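Local structure of homoserine dehydrogenase (Thermoplasma acidophilum, 3ING) at residues A143-G148 against G169-T174; G147-F152 against I302-Y307; L212-K217 against D249-E254. The protein probably catalyses the NADP-dependent interconversion of L-aspartate semialdehyde and L-homoserine, a step on the way to threonine and methionine. One frame throughout, in Å; residues are numbered along the deposited sequence.

Contact 1 of 3, residues A143-G148 against G169-T174. With NA (sodium ion), chain B; NDP (NADPH dihydro-nicotinamide-adenine-dinucleotide phosphate), chain C.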
loop_
_atom_site.group_PDB
_atom_site.type_symbol
_atom_site.label_atom_id
_atom_site.label_comp_id
_atom_site.label_asym_id
_atom_site.label_seq_id
_atom_site.Cartn_x
_atom_site.Cartn_y
_atom_site.Cartn_z
ATOM N N ALA A 143 -9.545 7.625 4.896
ATOM C CA ALA A 143 -9.936 8.843 4.197
ATOM C C ALA A 143 -9.590 10.145 4.903
ATOM O O ALA A 143 -9.667 11.196 4.285
ATOM C CB ALA A 143 -11.462 8.794 3.903
ATOM N N THR A 144 -9.214 10.098 6.186
ATOM C CA THR A 144 -8.919 11.306 6.939
ATOM C C THR A 144 -7.581 11.961 6.561
ATOM O O THR A 144 -7.426 13.113 6.845
ATOM C CB THR A 144 -8.892 11.058 8.458
ATOM O OG1 THR A 144 -7.777 10.181 8.772
ATOM C CG2 THR A 144 -10.246 10.474 8.926
ATOM N N VAL A 145 -6.649 11.250 5.917
ATOM C CA VAL A 145 -5.397 11.894 5.447
ATOM C C VAL A 145 -5.158 11.507 3.987
ATOM O O VAL A 145 -5.047 10.316 3.671
ATOM C CB VAL A 145 -4.173 11.492 6.265
ATOM C CG1 VAL A 145 -2.854 12.252 5.736
ATOM C CG2 VAL A 145 -4.398 11.733 7.751
ATOM N N ALA A 146 -5.112 12.495 3.104
ATOM C CA ALA A 146 -4.904 12.240 1.672
ATOM C C ALA A 146 -6.011 11.347 1.151
ATOM O O ALA A 146 -5.793 10.202 0.756
ATOM C CB ALA A 146 -3.505 11.610 1.360
ATOM N N GLY A 147 -7.208 11.869 1.196
ATOM C CA GLY A 147 -8.406 11.196 0.687
ATOM C C GLY A 147 -8.225 9.830 0.062
ATOM O O GLY A 147 -8.288 8.810 0.727
ATOM N N GLY A 148 -7.957 9.815 -1.225
ATOM C CA GLY A 148 -7.911 8.579 -1.965
ATOM C C GLY A 148 -6.554 7.926 -2.105
ATOM O O GLY A 148 -6.439 6.883 -2.741
ATOM N N GLY A 169 4.481 14.702 3.119
ATOM C CA GLY A 169 3.566 14.614 2.007
ATOM C C GLY A 169 2.773 15.835 1.721
ATOM O O GLY A 169 2.734 16.756 2.525
ATOM N N ILE A 170 2.214 15.862 0.507
ATOM C CA ILE A 170 1.193 16.827 0.110
ATOM C C ILE A 170 -0.123 16.111 0.337
ATOM O O ILE A 170 -0.512 15.245 -0.456
ATOM C CB ILE A 170 1.369 17.236 -1.387
ATOM C CG1 ILE A 170 2.683 18.037 -1.563
ATOM C CG2 ILE A 170 0.199 18.046 -1.891
ATOM C CD1 ILE A 170 3.097 18.213 -3.041
ATOM N N VAL A 171 -0.776 16.400 1.469
ATOM C CA VAL A 171 -1.943 15.638 1.894
ATOM C C VAL A 171 -3.204 16.469 2.053
ATOM O O VAL A 171 -4.247 15.913 2.258
ATOM C CB VAL A 171 -1.631 14.882 3.242
ATOM C CG1 VAL A 171 -0.479 13.863 3.073
ATOM C CG2 VAL A 171 -1.343 15.846 4.400
ATOM N N SER A 172 -3.112 17.796 1.978
ATOM C CA SER A 172 -4.283 18.693 2.118
ATOM C C SER A 172 -4.443 19.306 0.724
ATOM O O SER A 172 -3.607 20.072 0.281
ATOM C CB SER A 172 -4.049 19.755 3.215
ATOM O OG SER A 172 -5.180 20.610 3.453
ATOM N N SER A 173 -5.524 18.936 0.050
ATOM C CA SER A 173 -5.745 19.302 -1.347
ATOM C C SER A 173 -5.938 20.786 -1.589
ATOM O O SER A 173 -5.062 21.457 -2.188
ATOM C CB SER A 173 -6.959 18.570 -1.892
ATOM O OG SER A 173 -6.745 17.185 -1.964
ATOM N N THR A 174 -7.067 21.305 -1.104
ATOM C CA THR A 174 -7.495 22.673 -1.457
ATOM C C THR A 174 -6.413 23.743 -1.238
ATOM O O THR A 174 -6.163 24.568 -2.132
ATOM C CB THR A 174 -8.838 23.042 -0.791
ATOM O OG1 THR A 174 -9.830 22.156 -1.273
ATOM C CG2 THR A 174 -9.267 24.528 -1.115
HETATM NA NA NA B . -5.645 8.071 2.643
HETATM P PA NDP C . -20.328 17.689 2.445
HETATM O O1A NDP C . -20.438 17.630 0.976
HETATM O O2A NDP C . -20.571 19.009 3.076
HETATM O O5B NDP C . -21.349 16.646 3.125
HETATM C C5B NDP C . -21.589 16.524 4.512
HETATM C C4B NDP C . -22.787 15.622 4.761
HETATM O O4B NDP C . -23.111 15.561 6.126
HETATM C C3B NDP C . -24.063 16.166 4.104
HETATM O O3B NDP C . -24.977 15.116 3.826
HETATM C C2B NDP C . -24.621 17.060 5.158
HETATM O O2B NDP C . -25.998 17.293 5.051
HETATM C C1B NDP C . -24.362 16.202 6.368
HETATM N N9A NDP C . -24.282 16.921 7.633
HETATM C C8A NDP C . -23.858 18.189 7.918
HETATM N N7A NDP C . -23.921 18.352 9.278
HETATM C C5A NDP C . -24.369 17.210 9.820
HETATM C C6A NDP C . -24.621 16.885 11.137
HETATM N N6A NDP C . -24.134 17.636 12.122
HETATM N N1A NDP C . -25.064 15.630 11.355
HETATM C C2A NDP C . -25.318 14.722 10.347
HETATM N N3A NDP C . -25.066 15.027 9.023
HETATM C C4A NDP C . -24.590 16.289 8.810
HETATM O O3 NDP C . -18.888 17.145 2.905
HETATM P PN NDP C . -17.936 16.146 2.078
HETATM O O1N NDP C . -17.201 16.924 1.035
HETATM O O2N NDP C . -18.773 14.970 1.687
HETATM O O5D NDP C . -16.837 15.697 3.186
HETATM C C5D NDP C . -17.336 14.845 4.218
HETATM C C4D NDP C . -16.204 14.532 5.192
HETATM O O4D NDP C . -15.186 13.878 4.468
HETATM C C3D NDP C . -15.558 15.750 5.797
HETATM O O3D NDP C . -15.320 15.619 7.203
HETATM C C2D NDP C . -14.272 15.919 5.010
HETATM O O2D NDP C . -13.265 16.567 5.739
HETATM C C1D NDP C . -13.923 14.482 4.703
HETATM N N1N NDP C . -13.028 14.325 3.570
HETATM C C2N NDP C . -13.388 14.835 2.350
HETATM C C3N NDP C . -12.508 14.880 1.279
HETATM C C7N NDP C . -13.012 15.311 -0.045
HETATM O O7N NDP C . -12.461 14.679 -1.137
HETATM N N7N NDP C . -14.023 16.158 -0.180
HETATM C C4N NDP C . -11.224 14.056 1.289
HETATM C C5N NDP C . -10.946 13.508 2.661
HETATM C C6N NDP C . -11.845 13.643 3.716
HETATM P P2B NDP C . -26.699 17.848 3.720
HETATM O O1X NDP C . -28.082 18.116 4.247
HETATM O O2X NDP C . -26.549 16.875 2.513
HETATM O O3X NDP C . -25.955 19.112 3.423
#
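Where Val145 and Ala146 meet Val171 no aromatic or other flat side chain takes part; the flat elements are the peptide groups and the neighbouring nicotinamide ring of NADPH. Ala146 N lies 3.6 Å from Val171 O, and the pair is not hydrogen-bonded. The nicotinamide lies beside 143-148: Ala143 O is 3.1 Å from its C5N, and Gly147 CA also approaches C5N. A CB on Gly147 would be crowded by C4N of the cofactor. The joining contact is made by methyl groups. Val145 CG1, anti to its backbone N (chi1 -178°), reaches the branch point of the other valine, 3.8 Å from Val171 CB. Val171 CG1 is 3.9 Å from Val145 CG1, and Val171 CG2 is slightly farther off; the two side chains cross obliquely. On the neighbouring position Ala146 CB meets Val171 CG1 at 4.1 Å, so one valine spans two consecutive residues of the loop. That loop follows strand 139-140, the last strand of the Rossmann-type sheet, while Val171 comes just after strand 164-170, the central strand of the five-stranded antiparallel sheet. The pairing thus joins the Rossmann-type nucleotide-binding part to the part built on the antiparallel sheet. The backbone of the same loop binds the sodium ion, at 2.5 Å from Val145 O and 2.9 Å from Ala146 O; Glu142 and Val149 complete the site. Lys217, the predicted proton donor, packs on Val145 and Val171, and its NZ is hydrogen-bonded to Thr144 O. Ser172, whose side chain starts away from the loop, uses OG to bond Asp213 OD2.

Contact 2 of 3, residues G147-F152 against I302-Y307. With NA (sodium ion), chain B; NDP (NADPH dihydro-nicotinamide-adenine-dinucleotide phosphate), chain C.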
loop_
_atom_site.group_PDB
_atom_site.type_symbol
_atom_site.label_atom_id
_atom_site.label_comp_id
_atom_site.label_asym_id
_atom_site.label_seq_id
_atom_site.Cartn_x
_atom_site.Cartn_y
_atom_site.Cartn_z
ATOM N N GLY A 147 -7.208 11.869 1.196
ATOM C CA GLY A 147 -8.406 11.196 0.687
ATOM C C GLY A 147 -8.225 9.830 0.062
ATOM O O GLY A 147 -8.288 8.810 0.727
ATOM N N GLY A 148 -7.957 9.815 -1.225
ATOM C CA GLY A 148 -7.911 8.579 -1.965
ATOM C C GLY A 148 -6.554 7.926 -2.105
ATOM O O GLY A 148 -6.439 6.883 -2.741
ATOM N N VAL A 149 -5.514 8.482 -1.516
ATOM C CA VAL A 149 -4.204 7.843 -1.620
ATOM C C VAL A 149 -4.067 6.825 -0.491
ATOM O O VAL A 149 -4.247 7.183 0.645
ATOM C CB VAL A 149 -3.042 8.851 -1.510
ATOM C CG1 VAL A 149 -1.721 8.106 -1.672
ATOM C CG2 VAL A 149 -3.174 9.949 -2.575
ATOM N N PRO A 150 -3.765 5.563 -0.803
ATOM C CA PRO A 150 -3.540 4.600 0.279
ATOM C C PRO A 150 -2.389 5.002 1.190
ATOM O O PRO A 150 -1.265 5.246 0.737
ATOM C CB PRO A 150 -3.203 3.297 -0.461
ATOM C CG PRO A 150 -3.787 3.482 -1.823
ATOM C CD PRO A 150 -3.650 4.944 -2.129
ATOM N N LEU A 151 -2.674 5.062 2.492
ATOM C CA LEU A 151 -1.738 5.560 3.455
ATOM C C LEU A 151 -1.808 4.658 4.684
ATOM O O LEU A 151 -0.860 3.916 4.964
ATOM C CB LEU A 151 -2.086 7.041 3.769
ATOM C CG LEU A 151 -0.999 7.894 4.428
ATOM C CD1 LEU A 151 -1.299 9.409 4.342
ATOM C CD2 LEU A 151 -0.756 7.484 5.840
ATOM N N PHE A 152 -2.918 4.678 5.418
ATOM C CA PHE A 152 -2.940 3.882 6.664
ATOM C C PHE A 152 -2.964 2.399 6.364
ATOM O O PHE A 152 -2.381 1.605 7.113
ATOM C CB PHE A 152 -4.037 4.358 7.621
ATOM C CG PHE A 152 -3.793 5.740 8.123
ATOM C CD1 PHE A 152 -2.689 6.022 8.924
ATOM C CD2 PHE A 152 -4.564 6.775 7.705
ATOM C CE1 PHE A 152 -2.428 7.290 9.324
ATOM C CE2 PHE A 152 -4.319 8.052 8.144
ATOM C CZ PHE A 152 -3.246 8.306 8.952
ATOM N N ILE A 302 -3.315 10.273 -9.172
ATOM C CA ILE A 302 -3.440 11.190 -10.281
ATOM C C ILE A 302 -4.548 12.203 -10.034
ATOM O O ILE A 302 -4.418 13.372 -10.342
ATOM C CB ILE A 302 -3.692 10.377 -11.559
ATOM C CG1 ILE A 302 -2.471 9.489 -11.870
ATOM C CG2 ILE A 302 -4.005 11.254 -12.754
ATOM C CD1 ILE A 302 -1.212 10.245 -12.130
ATOM N N TYR A 303 -5.671 11.752 -9.507
ATOM C CA TYR A 303 -6.785 12.649 -9.303
ATOM C C TYR A 303 -7.413 12.272 -7.982
ATOM O O TYR A 303 -7.985 11.208 -7.878
ATOM C CB TYR A 303 -7.783 12.477 -10.436
ATOM C CG TYR A 303 -8.918 13.472 -10.369
ATOM C CD1 TYR A 303 -10.045 13.219 -9.608
ATOM C CD2 TYR A 303 -8.842 14.682 -11.051
ATOM C CE1 TYR A 303 -11.090 14.157 -9.529
ATOM C CE2 TYR A 303 -9.851 15.627 -10.967
ATOM C CZ TYR A 303 -10.986 15.361 -10.227
ATOM O OH TYR A 303 -12.021 16.304 -10.190
ATOM N N ASP A 304 -7.266 13.117 -6.982
ATOM C CA ASP A 304 -7.801 12.800 -5.675
ATOM C C ASP A 304 -9.063 13.625 -5.443
ATOM O O ASP A 304 -9.013 14.836 -5.237
ATOM C CB ASP A 304 -6.785 13.097 -4.610
ATOM C CG ASP A 304 -7.091 12.387 -3.321
ATOM O OD1 ASP A 304 -7.956 12.854 -2.550
ATOM O OD2 ASP A 304 -6.466 11.342 -3.105
ATOM N N GLY A 305 -10.197 12.973 -5.544
ATOM C CA GLY A 305 -11.482 13.631 -5.405
ATOM C C GLY A 305 -12.334 12.888 -4.423
ATOM O O GLY A 305 -11.879 11.894 -3.849
ATOM N N PRO A 306 -13.575 13.360 -4.219
ATOM C CA PRO A 306 -14.492 12.699 -3.288
ATOM C C PRO A 306 -14.866 11.272 -3.693
ATOM O O PRO A 306 -15.182 10.467 -2.830
ATOM C CB PRO A 306 -15.711 13.625 -3.281
ATOM C CG PRO A 306 -15.611 14.381 -4.543
ATOM C CD PRO A 306 -14.173 14.547 -4.822
ATOM N N TYR A 307 -14.794 10.940 -4.976
ATOM C CA TYR A 307 -15.072 9.564 -5.392
ATOM C C TYR A 307 -13.975 8.601 -4.873
ATOM O O TYR A 307 -14.253 7.522 -4.400
ATOM C CB TYR A 307 -15.213 9.479 -6.899
ATOM C CG TYR A 307 -15.451 8.081 -7.391
ATOM C CD1 TYR A 307 -16.697 7.484 -7.274
ATOM C CD2 TYR A 307 -14.418 7.350 -7.955
ATOM C CE1 TYR A 307 -16.910 6.194 -7.697
ATOM C CE2 TYR A 307 -14.625 6.070 -8.408
ATOM C CZ TYR A 307 -15.870 5.497 -8.261
ATOM O OH TYR A 307 -16.043 4.209 -8.685
HETATM NA NA NA B . -5.645 8.071 2.643
HETATM P PA NDP C . -20.328 17.689 2.445
HETATM O O1A NDP C . -20.438 17.630 0.976
HETATM O O2A NDP C . -20.571 19.009 3.076
HETATM O O5B NDP C . -21.349 16.646 3.125
HETATM C C5B NDP C . -21.589 16.524 4.512
HETATM C C4B NDP C . -22.787 15.622 4.761
HETATM O O4B NDP C . -23.111 15.561 6.126
HETATM C C3B NDP C . -24.063 16.166 4.104
HETATM O O3B NDP C . -24.977 15.116 3.826
HETATM C C2B NDP C . -24.621 17.060 5.158
HETATM O O2B NDP C . -25.998 17.293 5.051
HETATM C C1B NDP C . -24.362 16.202 6.368
HETATM N N9A NDP C . -24.282 16.921 7.633
HETATM C C8A NDP C . -23.858 18.189 7.918
HETATM N N7A NDP C . -23.921 18.352 9.278
HETATM C C5A NDP C . -24.369 17.210 9.820
HETATM C C6A NDP C . -24.621 16.885 11.137
HETATM N N6A NDP C . -24.134 17.636 12.122
HETATM N N1A NDP C . -25.064 15.630 11.355
HETATM C C2A NDP C . -25.318 14.722 10.347
HETATM N N3A NDP C . -25.066 15.027 9.023
HETATM C C4A NDP C . -24.590 16.289 8.810
HETATM O O3 NDP C . -18.888 17.145 2.905
HETATM P PN NDP C . -17.936 16.146 2.078
HETATM O O1N NDP C . -17.201 16.924 1.035
HETATM O O2N NDP C . -18.773 14.970 1.687
HETATM O O5D NDP C . -16.837 15.697 3.186
HETATM C C5D NDP C . -17.336 14.845 4.218
HETATM C C4D NDP C . -16.204 14.532 5.192
HETATM O O4D NDP C . -15.186 13.878 4.468
HETATM C C3D NDP C . -15.558 15.750 5.797
HETATM O O3D NDP C . -15.320 15.619 7.203
HETATM C C2D NDP C . -14.272 15.919 5.010
HETATM O O2D NDP C . -13.265 16.567 5.739
HETATM C C1D NDP C . -13.923 14.482 4.703
HETATM N N1N NDP C . -13.028 14.325 3.570
HETATM C C2N NDP C . -13.388 14.835 2.350
HETATM C C3N NDP C . -12.508 14.880 1.279
HETATM C C7N NDP C . -13.012 15.311 -0.045
HETATM O O7N NDP C . -12.461 14.679 -1.137
HETATM N N7N NDP C . -14.023 16.158 -0.180
HETATM C C4N NDP C . -11.224 14.056 1.289
HETATM C C5N NDP C . -10.946 13.508 2.661
HETATM C C6N NDP C . -11.845 13.643 3.716
HETATM P P2B NDP C . -26.699 17.848 3.720
HETATM O O1X NDP C . -28.082 18.116 4.247
HETATM O O2X NDP C . -26.549 16.875 2.513
HETATM O O3X NDP C . -25.955 19.112 3.423
#
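Hydrogen bonding carries this contact, and one donor serves it: Gly148 N points at the carboxylate of Asp304 and is shared between both oxygens. The shorter branch, 2.8 Å from Gly148 N to Asp304 OD2, is bent (136°) and meets the oxygen on its syn side, tilted out of the carboxylate plane. The branch from Gly148 N to Asp304 OD1, at 3.3 Å, is straighter (164°) but weak. A chi1 of -161° swings Asp304 CG away from the backbone N of its own residue and carries the carboxylate across to the glycine turn. With an alanine in place of Asp304 both oxygens are gone, which would probably leave Gly148 N without its acceptor and the turn beside the sodium ion less firmly held. Val149 N lies near the same OD2 but at a poor angle. Packing adds little: Val149 CG2 touches Asp304 OD2 at 3.6 Å, and Gly147 CA lies 3.7 Å from Asp304 OD1. A CB on Gly147 would clash with OD1, and one on Gly148 would sit tightly against OD2; the two glycines leave room for the carboxylate to come this near. Charge enters through Asp301, whose OD2 is close to Asp304 OD2 and may favour a proton on one of the two. In metal coordination, Val149 O is a sodium ligand at 2.6 Å. Glu142 OE2, another ligand, accepts hydrogen bonds from Leu151 N and Phe152 N at the start of helix 152-157. Towards the cofactor, Pro306 N is 3.5 Å from the carboxamide oxygen O7N of NADPH. Tyr307 OH bonds Asp292 O of the second subunit. Glycine turn and start of helix 306-321 together form one wall of the nicotinamide end of the NADPH pocket.

Contact 3 of 3, residues L212-K217 against D249-E254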
loop_
_atom_site.group_PDB
_atom_site.type_symbol
_atom_site.label_atom_id
_atom_site.label_comp_id
_atom_site.label_asym_id
_atom_site.label_seq_id
_atom_site.Cartn_x
_atom_site.Cartn_y
_atom_site.Cartn_z
ATOM N N LEU A 212 -5.854 24.589 8.683
ATOM C CA LEU A 212 -6.428 23.730 9.724
ATOM C C LEU A 212 -6.692 22.313 9.226
ATOM O O LEU A 212 -6.498 21.361 9.959
ATOM C CB LEU A 212 -7.722 24.338 10.257
ATOM C CG LEU A 212 -8.345 23.738 11.519
ATOM C CD1 LEU A 212 -7.325 23.623 12.647
ATOM C CD2 LEU A 212 -9.557 24.633 11.986
ATOM N N ASP A 213 -7.119 22.160 7.982
ATOM C CA ASP A 213 -7.293 20.811 7.410
ATOM C C ASP A 213 -5.964 20.076 7.480
ATOM O O ASP A 213 -5.896 18.939 7.924
ATOM C CB ASP A 213 -7.797 20.890 5.970
ATOM C CG ASP A 213 -7.929 19.514 5.297
ATOM O OD1 ASP A 213 -8.815 18.736 5.681
ATOM O OD2 ASP A 213 -7.161 19.215 4.354
ATOM N N ALA A 214 -4.890 20.709 7.030
ATOM C CA ALA A 214 -3.578 20.061 7.114
ATOM C C ALA A 214 -3.194 19.736 8.565
ATOM O O ALA A 214 -2.595 18.686 8.855
ATOM C CB ALA A 214 -2.506 20.952 6.467
ATOM N N ALA A 215 -3.501 20.660 9.472
ATOM C CA ALA A 215 -3.156 20.488 10.871
ATOM C C ALA A 215 -3.827 19.260 11.440
ATOM O O ALA A 215 -3.180 18.510 12.135
ATOM C CB ALA A 215 -3.493 21.715 11.707
ATOM N N ARG A 216 -5.113 19.066 11.152
ATOM C CA ARG A 216 -5.848 17.920 11.657
ATOM C C ARG A 216 -5.204 16.647 11.159
ATOM O O ARG A 216 -5.024 15.694 11.897
ATOM C CB ARG A 216 -7.328 17.971 11.231
ATOM C CG ARG A 216 -8.142 19.084 11.924
ATOM C CD ARG A 216 -9.451 19.221 11.174
ATOM N NE ARG A 216 -10.325 20.223 11.772
ATOM C CZ ARG A 216 -11.176 20.975 11.063
ATOM N NH1 ARG A 216 -11.206 20.935 9.722
ATOM N NH2 ARG A 216 -11.915 21.851 11.679
ATOM N N LYS A 217 -4.838 16.641 9.885
ATOM C CA LYS A 217 -4.221 15.464 9.291
ATOM C C LYS A 217 -2.901 15.180 9.996
ATOM O O LYS A 217 -2.567 14.041 10.219
ATOM C CB LYS A 217 -4.013 15.653 7.774
ATOM C CG LYS A 217 -5.288 15.817 6.995
ATOM C CD LYS A 217 -5.025 16.001 5.497
ATOM C CE LYS A 217 -6.350 16.145 4.730
ATOM N NZ LYS A 217 -7.132 14.892 4.644
ATOM N N ASP A 249 6.264 26.080 -4.760
ATOM C CA ASP A 249 5.756 26.130 -3.394
ATOM C C ASP A 249 4.599 25.140 -3.220
ATOM O O ASP A 249 3.666 25.089 -4.048
ATOM C CB ASP A 249 5.220 27.528 -3.023
ATOM C CG ASP A 249 6.311 28.580 -2.893
ATOM O OD1 ASP A 249 7.487 28.241 -2.671
ATOM O OD2 ASP A 249 5.964 29.764 -3.017
ATOM N N ARG A 250 4.682 24.398 -2.126
ATOM C CA ARG A 250 3.684 23.439 -1.703
ATOM C C ARG A 250 3.532 23.510 -0.184
ATOM O O ARG A 250 4.497 23.833 0.552
ATOM C CB ARG A 250 4.094 22.035 -2.083
ATOM C CG ARG A 250 4.394 21.791 -3.552
ATOM C CD ARG A 250 3.146 21.755 -4.411
ATOM N NE ARG A 250 3.531 21.341 -5.759
ATOM C CZ ARG A 250 4.010 22.159 -6.679
ATOM N NH1 ARG A 250 4.167 23.454 -6.438
ATOM N NH2 ARG A 250 4.296 21.694 -7.868
ATOM N N LEU A 251 2.320 23.206 0.282
ATOM C CA LEU A 251 2.043 23.082 1.708
ATOM C C LEU A 251 2.320 21.616 2.062
ATOM O O LEU A 251 1.543 20.700 1.761
ATOM C CB LEU A 251 0.607 23.517 2.034
ATOM C CG LEU A 251 0.184 23.645 3.511
ATOM C CD1 LEU A 251 -0.053 22.304 4.187
ATOM C CD2 LEU A 251 1.198 24.508 4.315
ATOM N N VAL A 252 3.456 21.402 2.700
ATOM C CA VAL A 252 3.926 20.066 3.025
ATOM C C VAL A 252 3.724 19.775 4.503
ATOM O O VAL A 252 4.038 20.597 5.364
ATOM C CB VAL A 252 5.446 19.927 2.689
ATOM C CG1 VAL A 252 5.990 18.559 3.094
ATOM C CG2 VAL A 252 5.700 20.194 1.156
ATOM N N THR A 253 3.185 18.600 4.772
ATOM C CA THR A 253 2.952 18.111 6.113
ATOM C C THR A 253 4.029 17.075 6.431
ATOM O O THR A 253 4.172 16.054 5.711
ATOM C CB THR A 253 1.564 17.479 6.261
ATOM O OG1 THR A 253 0.549 18.449 5.971
ATOM C CG2 THR A 253 1.343 16.958 7.698
ATOM N N GLU A 254 4.780 17.348 7.499
ATOM C CA GLU A 254 5.853 16.451 7.982
ATOM C C GLU A 254 5.649 15.956 9.435
ATOM O O GLU A 254 5.229 16.714 10.344
ATOM C CB GLU A 254 7.190 17.155 7.930
ATOM C CG GLU A 254 7.512 17.866 6.622
ATOM C CD GLU A 254 8.786 18.690 6.722
ATOM O OE1 GLU A 254 8.767 19.758 7.409
ATOM O OE2 GLU A 254 9.791 18.251 6.123
#
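Ala214 and Leu251 face one another where helix 212-226 packs on strand 249-258, the alanine methyl directed at the strand and the leucine at the helix. With chi1 at -172° Leu251 CG lies opposite the backbone N, and from there the CD1 branch does the touching, 3.6 Å from Ala214 CB. Two residues on, Thr253 also points to the helix, its OG1 4.0 Å from the same Ala214 CB. That hydroxyl stands beside the backbone N (chi1 -60°) and is hydrogen-bonded to Ser266 OG on the adjoining strand 261-270, so its polar partner lies within the sheet and the alanine meets it only by packing. Ala214 therefore rests between two side chains on the same side of strand 249-258, while Val252 between them points the other way. Lys217 begins in the direction of the strand, but its chain, extended as far as CE, leads off towards loop 143-148. Asp213 likewise leaves the strand aside, forming a salt bridge with Lys118. At the start of the strand Arg250 curls back to the carbonyl of the residue before it: NH1 donates to Asp249 O at 2.9 Å, with the acceptor in the guanidinium plane but the donor above the carbonyl plane, and also bonds Ala247 O. The helix thus lies on the antiparallel sheet with a small residue at the interface, Ala214 CA being 6.9 Å from Thr253 CA. The contact is a methyl against one leucine methyl and one hydroxyl already bonded to Ser266, with no polar bond between helix and strand; the polar ends of Asp213 and of Lys217, the predicted proton donor, find their partners away from the strand.

Overall arrangement
All three contacts are buried, yet their chemistry differs with place. Contacts 1 and 3 are apolar and reach the same antiparallel sheet through neighbouring strands, 164-170 and 249-258; helix 212-226, one side of contact 3, also sends polar side chains to both segments of contact 1. Contact 2 relies instead on a carboxylate gripping a backbone N-H, and its segments also reach the second subunit, whereas no other chain touches those of contact 3. Contacts 1 and 2 share Gly147 and Gly148 and flank both the sodium ion and the nicotinamide, their centres about 7 Å apart. Contact 3, farther from the cofactor, is nested within the chain loop that contact 2 closes, without touching it.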